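Local coordinates for protein translation factor SUI1 homolog (Pyrococcus horikoshii, PDB 5ZCY) that probably binds RNA and acts as a translation initiation factor in archaeal protein synthesis, at residues L50-A54 against T66-I72; L57-C63 against L74-H78. All coordinates share one frame; numbering follows the deposited sequence.

Both contacts hold helix 50-61 against the sheet, and both reach strand 71-75, but they do so near opposite ends of these elements. In contact 1 the first turn of the helix lies on the hairpin formed by strands 65-68 and 71-75; contact 2 joins the last turns of the helix to the end of strand 71-75 and the turn after it. Each is partly buried, running from core side chains out to exposed ones. Contact 1 is almost wholly aliphatic, with one water at its rim. Contact 2 adds an imidazole ring and a cysteine sulfur to its leucines. No direct hydrogen bond crosses either interface.

Contact 1: residues L50-A54 against T66-I72; sequences LEEIA and TAKNGRI
The peptide group joining Gly70 to Arg71 carries Leu50 on one face: CD1 sits almost straight above the carbonyl carbon, 3.6 Å from Gly70 C. The carboxylate of Glu51 is reached from its OE2 end by a water that donates to it and, 2.9 Å away, to Ala67 O, a bridge on the outer rim of the interface. Inside this rim the contact is aliphatic. Leu50 CB meets Ala67 CB at 3.8 Å, and the Ala67 methyl also rests against the Leu50 carbonyl group. Ile72 reaches up to the helix with both branches. Ile72 CG2, anti to the backbone N, meets Ala54 CB at 3.8 Å, while Ile72 CG1 stands beside that N (chi1 -64°) and carries CD1 to Ile53 CG2 at 3.6 Å, where the two isoleucines cross at about a right angle. An alanine at Ile72 would keep only CB, and the methyls of Ile53 and Ala54 would probably be left facing a gap between helix and hairpin. Arg71 points to the other side of the hairpin, where it forms a salt bridge with Glu29. The helical segment 50-54 runs nearly antiparallel to the strand segment 66-68, at 158° and 7.2 Å between axes. The arrangement is that of a helix laid on a beta hairpin whose two-residue loop is a type I' turn from Lys68 to Arg71, within the alpha/beta sandwich of the SUI1 fold.

Contact 2: residues L57-C63 against L74-H78; sequences LKAKLAC and LQGDH
Leu61 and His78 approach each other from opposite directions, the leucine from the C-terminal end of helix 50-61 and the histidine from the turn that follows strand 71-75, joining the helix layer to the sheet layer in the two-layer alpha/beta packing of the SUI1 fold. One methyl of Leu61, CD1, lies over a face of the imidazole in a CH-pi contact, 3.9 Å from the ring centroid of His78 and displaced toward the rim near CG. Leu61 CD2 leans on the same ring, 3.7 Å from His78 ND1. Cys63 comes to the ring obliquely, its SG 4.6 Å from the centroid of His78. The sulfur reaches this place because chi1 of 67° sets it between the backbone N and the carbonyl carbon, where it also meets Leu74 CB. Leu74 divides its branches between two parts of the helix: CD1 touches Leu61 CD1 at 3.9 Å, and CD2 meets the aliphatic part of Lys58 and, more loosely, Leu57. The lysine then bends away, and its NZ bonds to Gly65 O. Cys63 owes its position to a Schellman motif, in which Ala62 has positive phi and Cys63 N bonds to Lys58 O at 3.2 Å, with a weak second bond from Ala62 N to Ala59 O. The extended Gln75 chain passes alongside Cys63, its OE1 accepting from Gly64 N. On the strand side the ring is fixed in its rotation from its edge: His78 NE2 donates to Gln75 O at 2.7 Å, the acceptor lying close to the ring plane and the N-H...O angle bent to 141°.

Contact 1: residues L50-A54 against T66-I72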
ATOM      1  N   LEU A  50       0.149  -4.026  -9.927  1.00 10.13           N
ATOM      2  CA  LEU A  50       0.658  -3.838  -8.590  1.00 11.66           C
ATOM      3  C   LEU A  50       2.165  -3.850  -8.520  1.00 11.07           C
ATOM      4  O   LEU A  50       2.709  -3.242  -7.589  1.00 11.41           O
ATOM      5  CB  LEU A  50       0.153  -4.898  -7.635  1.00 12.74           C
ATOM      6  CG  LEU A  50      -1.341  -4.985  -7.515  1.00 14.12           C
ATOM      7  CD1 LEU A  50      -1.667  -5.969  -6.396  1.00 15.55           C
ATOM      8  CD2 LEU A  50      -2.006  -3.644  -7.321  1.00 17.74           C
ATOM      9  N   GLU A  51       2.857  -4.574  -9.424  1.00 11.89           N
ATOM     10  CA  GLU A  51       4.335  -4.544  -9.440  1.00 12.84           C
ATOM     11  C   GLU A  51       4.845  -3.169  -9.673  1.00 12.17           C
ATOM     12  O   GLU A  51       5.802  -2.693  -9.068  1.00 12.36           O
ATOM     13  CB  GLU A  51       4.912  -5.497 -10.512  1.00 14.07           C
ATOM     14  CG  GLU A  51       4.700  -6.962 -10.262  1.00 17.56           C
ATOM     15  CD  GLU A  51       5.239  -7.901 -11.397  1.00 20.15           C
ATOM     16  OE1 GLU A  51       5.241  -7.530 -12.564  1.00 24.81           O
ATOM     17  OE2 GLU A  51       5.684  -9.009 -11.099  1.00 28.41           O
ATOM     18  N   GLU A  52       4.195  -2.468 -10.609  1.00 12.22           N
ATOM     19  CA  GLU A  52       4.601  -1.151 -10.907  1.00 10.99           C
ATOM     20  C   GLU A  52       4.400  -0.130  -9.779  1.00 10.38           C
ATOM     21  O   GLU A  52       5.225   0.724  -9.516  1.00 11.99           O
ATOM     22  CB  GLU A  52       3.883  -0.703 -12.263  1.00 13.50           C
ATOM     23  CG  GLU A  52       4.129   0.615 -12.707  1.00 15.70           C
ATOM     24  CD  GLU A  52       3.370   1.077 -14.011  1.00 14.86           C
ATOM     25  OE1 GLU A  52       2.228   0.586 -14.382  1.00 16.35           O
ATOM     26  OE2 GLU A  52       3.951   2.095 -14.402  1.00 18.38           O
ATOM     27  N   ILE A  53       3.225  -0.267  -9.198  1.00  9.63           N
ATOM     28  CA  ILE A  53       2.901   0.589  -8.024  1.00 10.12           C
ATOM     29  C   ILE A  53       3.855   0.279  -6.893  1.00  9.64           C
ATOM     30  O   ILE A  53       4.357   1.257  -6.301  1.00 10.40           O
ATOM     31  CB  ILE A  53       1.413   0.392  -7.586  1.00 10.22           C
ATOM     32  CG1 ILE A  53       0.511   0.865  -8.746  1.00 10.07           C
ATOM     33  CG2 ILE A  53       1.142   1.146  -6.286  1.00 10.07           C
ATOM     34  CD1 ILE A  53      -0.928   0.511  -8.606  1.00 11.58           C
ATOM     35  N   ALA A  54       4.166  -0.978  -6.664  1.00 10.15           N
ATOM     36  CA  ALA A  54       5.170  -1.312  -5.645  1.00 10.64           C
ATOM     37  C   ALA A  54       6.494  -0.691  -5.937  1.00 12.33           C
ATOM     38  O   ALA A  54       7.114  -0.141  -5.012  1.00 11.52           O
ATOM     39  CB  ALA A  54       5.270  -2.775  -5.444  1.00 10.62           C
ATOM     40  N   THR A  66       7.527  -5.825  -2.378  1.00 15.02           N
ATOM     41  CA  THR A  66       7.125  -6.752  -3.443  1.00 14.42           C
ATOM     42  C   THR A  66       5.638  -6.570  -3.688  1.00 16.58           C
ATOM     43  O   THR A  66       4.908  -6.009  -2.900  1.00 17.42           O
ATOM     44  CB  THR A  66       7.447  -8.187  -3.015  1.00 16.96           C
ATOM     45  OG1 THR A  66       7.412  -9.070  -4.178  1.00 22.76           O
ATOM     46  CG2 THR A  66       6.591  -8.721  -1.919  1.00 18.56           C
ATOM     47  N   ALA A  67       5.157  -7.043  -4.812  1.00 13.88           N
ATOM     48  CA  ALA A  67       3.790  -7.322  -5.048  1.00 13.50           C
ATOM     49  C   ALA A  67       3.647  -8.817  -5.140  1.00 16.95           C
ATOM     50  O   ALA A  67       4.341  -9.492  -5.937  1.00 19.07           O
ATOM     51  CB  ALA A  67       3.321  -6.646  -6.357  1.00 16.22           C
ATOM     52  N   LYS A  68       2.717  -9.344  -4.363  1.00 17.02           N
ATOM     53  CA  LYS A  68       2.401 -10.769  -4.452  1.00 20.64           C
ATOM     54  C   LYS A  68       1.058 -11.098  -3.925  1.00 21.94           C
ATOM     55  O   LYS A  68       0.609 -10.453  -2.986  1.00 18.65           O
ATOM     56  CB  LYS A  68       3.485 -11.638  -3.936  1.00 26.75           C
ATOM     57  CG  LYS A  68       3.880 -11.400  -2.535  1.00 28.67           C
ATOM     58  CD  LYS A  68       4.487 -12.699  -1.925  1.00 34.20           C
ATOM     59  CE  LYS A  68       5.311 -12.367  -0.701  1.00 37.74           C
ATOM     60  NZ  LYS A  68       6.433 -13.329  -0.447  1.00 41.28           N
ATOM     61  N   ASN A  69       0.379 -12.074  -4.570  1.00 22.64           N
ATOM     62  CA  ASN A  69      -0.906 -12.535  -4.085  1.00 25.41           C
ATOM     63  C   ASN A  69      -1.927 -11.401  -3.913  1.00 22.70           C
ATOM     64  O   ASN A  69      -2.734 -11.430  -2.987  1.00 23.50           O
ATOM     65  CB  ASN A  69      -0.744 -13.357  -2.801  1.00 29.19           C
ATOM     66  CG  ASN A  69       0.169 -14.579  -2.990  1.00 32.07           C
ATOM     67  OD1 ASN A  69       0.185 -15.166  -4.051  1.00 42.81           O
ATOM     68  ND2 ASN A  69       0.936 -14.935  -1.962  1.00 39.48           N
ATOM     69  N   GLY A  70      -1.914 -10.449  -4.838  1.00 21.75           N
ATOM     70  CA  GLY A  70      -2.875  -9.393  -4.845  1.00 19.17           C
ATOM     71  C   GLY A  70      -2.681  -8.249  -3.843  1.00 15.01           C
ATOM     72  O   GLY A  70      -3.520  -7.370  -3.662  1.00 17.75           O
ATOM     73  N   ARG A  71      -1.486  -8.258  -3.261  1.00 14.12           N
ATOM     74  CA  ARG A  71      -1.157  -7.276  -2.238  1.00 13.96           C
ATOM     75  C   ARG A  71       0.209  -6.674  -2.503  1.00 12.28           C
ATOM     76  O   ARG A  71       1.022  -7.274  -3.158  1.00 14.22           O
ATOM     77  CB  ARG A  71      -1.050  -7.901  -0.861  1.00 14.89           C
ATOM     78  CG  ARG A  71      -2.170  -8.850  -0.456  1.00 18.67           C
ATOM     79  CD  ARG A  71      -2.083  -9.212   1.020  1.00 18.31           C
ATOM     80  NE  ARG A  71      -0.781  -9.667   1.510  1.00 19.30           N
ATOM     81  CZ  ARG A  71      -0.502  -9.953   2.811  1.00 17.46           C
ATOM     82  NH1 ARG A  71      -1.453  -9.809   3.729  1.00 20.78           N
ATOM     83  NH2 ARG A  71       0.703 -10.332   3.167  1.00 19.14           N
ATOM     84  N   ILE A  72       0.454  -5.442  -2.033  1.00  9.74           N
ATOM     85  CA  ILE A  72       1.782  -4.880  -2.030  1.00  9.96           C
ATOM     86  C   ILE A  72       2.295  -4.953  -0.593  1.00  9.87           C
ATOM     87  O   ILE A  72       1.574  -4.640   0.344  1.00 10.65           O
ATOM     88  CB  ILE A  72       1.755  -3.434  -2.485  1.00 10.25           C
ATOM     89  CG1 ILE A  72       1.259  -3.372  -3.989  1.00 10.46           C
ATOM     90  CG2 ILE A  72       3.091  -2.716  -2.299  1.00  9.37           C
ATOM     91  CD1 ILE A  72       1.003  -2.011  -4.529  1.00 11.87           C
TER
HETATM   92  O   HOH W   1       6.344  -9.793  -7.986  1.00 37.06           O

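Contact 2: residues L57-C63 against L74-H78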
ATOM      1  N   LEU A  57       6.422   3.033  -5.074  1.00 12.35           N
ATOM      2  CA  LEU A  57       6.414   3.351  -3.637  1.00 12.42           C
ATOM      3  C   LEU A  57       7.757   2.986  -3.065  1.00 12.47           C
ATOM      4  O   LEU A  57       8.198   3.792  -2.169  1.00 13.98           O
ATOM      5  CB  LEU A  57       5.312   2.461  -3.017  1.00 11.13           C
ATOM      6  CG  LEU A  57       3.903   2.880  -3.316  1.00 11.22           C
ATOM      7  CD1 LEU A  57       2.943   1.805  -2.774  1.00 12.01           C
ATOM      8  CD2 LEU A  57       3.466   4.252  -2.893  1.00 13.43           C
ATOM      9  N   LYS A  58       8.372   1.903  -3.446  1.00 13.05           N
ATOM     10  CA  LYS A  58       9.757   1.436  -3.007  1.00 12.62           C
ATOM     11  C   LYS A  58      10.761   2.553  -3.308  1.00 19.43           C
ATOM     12  O   LYS A  58      11.642   2.842  -2.482  1.00 18.79           O
ATOM     13  CB  LYS A  58      10.226   0.114  -3.623  1.00 14.82           C
ATOM     14  CG  LYS A  58       9.486  -1.116  -3.046  1.00 17.20           C
ATOM     15  CD  LYS A  58       9.608  -2.364  -3.897  1.00 17.18           C
ATOM     16  CE  LYS A  58      11.047  -2.885  -3.967  1.00 21.79           C
ATOM     17  NZ  LYS A  58      11.042  -4.079  -4.846  1.00 22.66           N
ATOM     18  N   ALA A  59      10.642   3.164  -4.452  1.00 17.17           N
ATOM     19  CA  ALA A  59      11.586   4.222  -4.829  1.00 18.68           C
ATOM     20  C   ALA A  59      11.349   5.447  -4.025  1.00 19.31           C
ATOM     21  O   ALA A  59      12.352   6.046  -3.534  1.00 22.45           O
ATOM     22  CB  ALA A  59      11.471   4.493  -6.335  1.00 19.25           C
ATOM     23  N   LYS A  60      10.101   5.861  -3.762  1.00 17.29           N
ATOM     24  CA  LYS A  60       9.792   7.007  -3.018  1.00 17.98           C
ATOM     25  C   LYS A  60      10.272   6.891  -1.562  1.00 17.60           C
ATOM     26  O   LYS A  60      10.782   7.845  -0.998  1.00 22.62           O
ATOM     27  CB  LYS A  60       8.304   7.374  -3.009  1.00 21.34           C
ATOM     28  CG  LYS A  60       7.694   7.842  -4.348  1.00 25.92           C
ATOM     29  CD  LYS A  60       6.184   7.570  -4.338  1.00 32.67           C
ATOM     30  CE  LYS A  60       5.339   8.421  -5.289  1.00 37.83           C
ATOM     31  NZ  LYS A  60       3.963   8.491  -4.714  1.00 31.45           N
ATOM     32  N   LEU A  61      10.144   5.678  -0.990  1.00 16.35           N
ATOM     33  CA  LEU A  61      10.484   5.448   0.422  1.00 17.30           C
ATOM     34  C   LEU A  61      11.909   4.873   0.571  1.00 19.47           C
ATOM     35  O   LEU A  61      12.322   4.638   1.750  1.00 22.61           O
ATOM     36  CB  LEU A  61       9.435   4.461   0.961  1.00 14.61           C
ATOM     37  CG  LEU A  61       8.043   4.919   1.099  1.00 13.87           C
ATOM     38  CD1 LEU A  61       7.035   3.818   1.236  1.00 13.84           C
ATOM     39  CD2 LEU A  61       7.868   5.994   2.249  1.00 16.32           C
ATOM     40  N   ALA A  62      12.626   4.514  -0.483  1.00 20.52           N
ATOM     41  CA  ALA A  62      13.950   3.774  -0.426  1.00 19.48           C
ATOM     42  C   ALA A  62      13.859   2.595   0.469  1.00 22.90           C
ATOM     43  O   ALA A  62      14.612   2.425   1.430  1.00 22.77           O
ATOM     44  CB  ALA A  62      15.089   4.687   0.039  1.00 23.98           C
ATOM     45  N   CYS A  63      12.856   1.773   0.237  1.00 18.76           N
ATOM     46  CA  CYS A  63      12.588   0.580   1.089  1.00 15.30           C
ATOM     47  C   CYS A  63      12.460  -0.644   0.242  1.00 12.73           C
ATOM     48  O   CYS A  63      12.218  -0.516  -1.022  1.00 16.29           O
ATOM     49  CB  CYS A  63      11.306   0.744   1.958  1.00 14.17           C
ATOM     50  SG  CYS A  63       9.777   0.817   1.091  1.00 14.96           S
ATOM     51  N   LEU A  74       5.576  -3.702   1.757  1.00  9.76           N
ATOM     52  CA  LEU A  74       6.696  -2.771   1.885  1.00  9.50           C
ATOM     53  C   LEU A  74       7.465  -3.021   3.156  1.00 10.93           C
ATOM     54  O   LEU A  74       6.852  -3.246   4.224  1.00 10.34           O
ATOM     55  CB  LEU A  74       6.272  -1.303   1.898  1.00  9.72           C
ATOM     56  CG  LEU A  74       5.441  -0.876   0.694  1.00 11.39           C
ATOM     57  CD1 LEU A  74       4.923   0.513   0.860  1.00 13.53           C
ATOM     58  CD2 LEU A  74       6.258  -0.953  -0.584  1.00 13.68           C
ATOM     59  N   GLN A  75       8.785  -2.977   3.108  1.00 10.10           N
ATOM     60  CA  GLN A  75       9.612  -3.077   4.316  1.00 11.12           C
ATOM     61  C   GLN A  75       9.434  -1.832   5.188  1.00 10.64           C
ATOM     62  O   GLN A  75       9.561  -0.721   4.664  1.00 12.23           O
ATOM     63  CB  GLN A  75      11.079  -3.088   3.863  1.00 13.02           C
ATOM     64  CG  GLN A  75      12.129  -2.888   4.908  1.00 18.38           C
ATOM     65  CD  GLN A  75      13.511  -2.702   4.365  1.00 18.85           C
ATOM     66  OE1 GLN A  75      13.815  -2.165   3.256  1.00 18.57           O
ATOM     67  NE2 GLN A  75      14.441  -3.091   5.196  1.00 23.09           N
ATOM     68  N   GLY A  76       9.108  -2.022   6.429  1.00  9.56           N
ATOM     69  CA  GLY A  76       8.886  -0.963   7.394  1.00  9.94           C
ATOM     70  C   GLY A  76       7.484  -0.539   7.539  1.00 10.42           C
ATOM     71  O   GLY A  76       6.652  -1.037   6.779  1.00 11.85           O
ATOM     72  N   ASP A  77       7.184   0.332   8.472  1.00  9.45           N
ATOM     73  CA  ASP A  77       5.851   0.866   8.739  1.00  8.49           C
ATOM     74  C   ASP A  77       5.763   2.230   8.069  1.00  9.66           C
ATOM     75  O   ASP A  77       6.474   3.199   8.470  1.00 12.02           O
ATOM     76  CB  ASP A  77       5.625   1.041  10.253  1.00  8.83           C
ATOM     77  CG  ASP A  77       4.280   1.507  10.621  1.00 11.05           C
ATOM     78  OD1 ASP A  77       3.547   2.118   9.794  1.00 10.35           O
ATOM     79  OD2 ASP A  77       3.904   1.270  11.816  1.00 12.71           O
ATOM     80  N   HIS A  78       4.961   2.298   6.957  1.00  9.64           N
ATOM     81  CA  HIS A  78       4.812   3.549   6.174  1.00 10.22           C
ATOM     82  C   HIS A  78       3.482   4.096   6.252  1.00 10.25           C
ATOM     83  O   HIS A  78       3.028   4.854   5.372  1.00 10.98           O
ATOM     84  CB  HIS A  78       5.338   3.283   4.712  1.00 11.10           C
ATOM     85  CG  HIS A  78       6.750   2.849   4.687  1.00 11.95           C
ATOM     86  ND1 HIS A  78       7.727   3.677   5.096  1.00 13.99           N
ATOM     87  CD2 HIS A  78       7.335   1.604   4.526  1.00 13.88           C
ATOM     88  CE1 HIS A  78       8.886   3.021   5.105  1.00 16.95           C
ATOM     89  NE2 HIS A  78       8.661   1.783   4.744  1.00 16.34           N
TER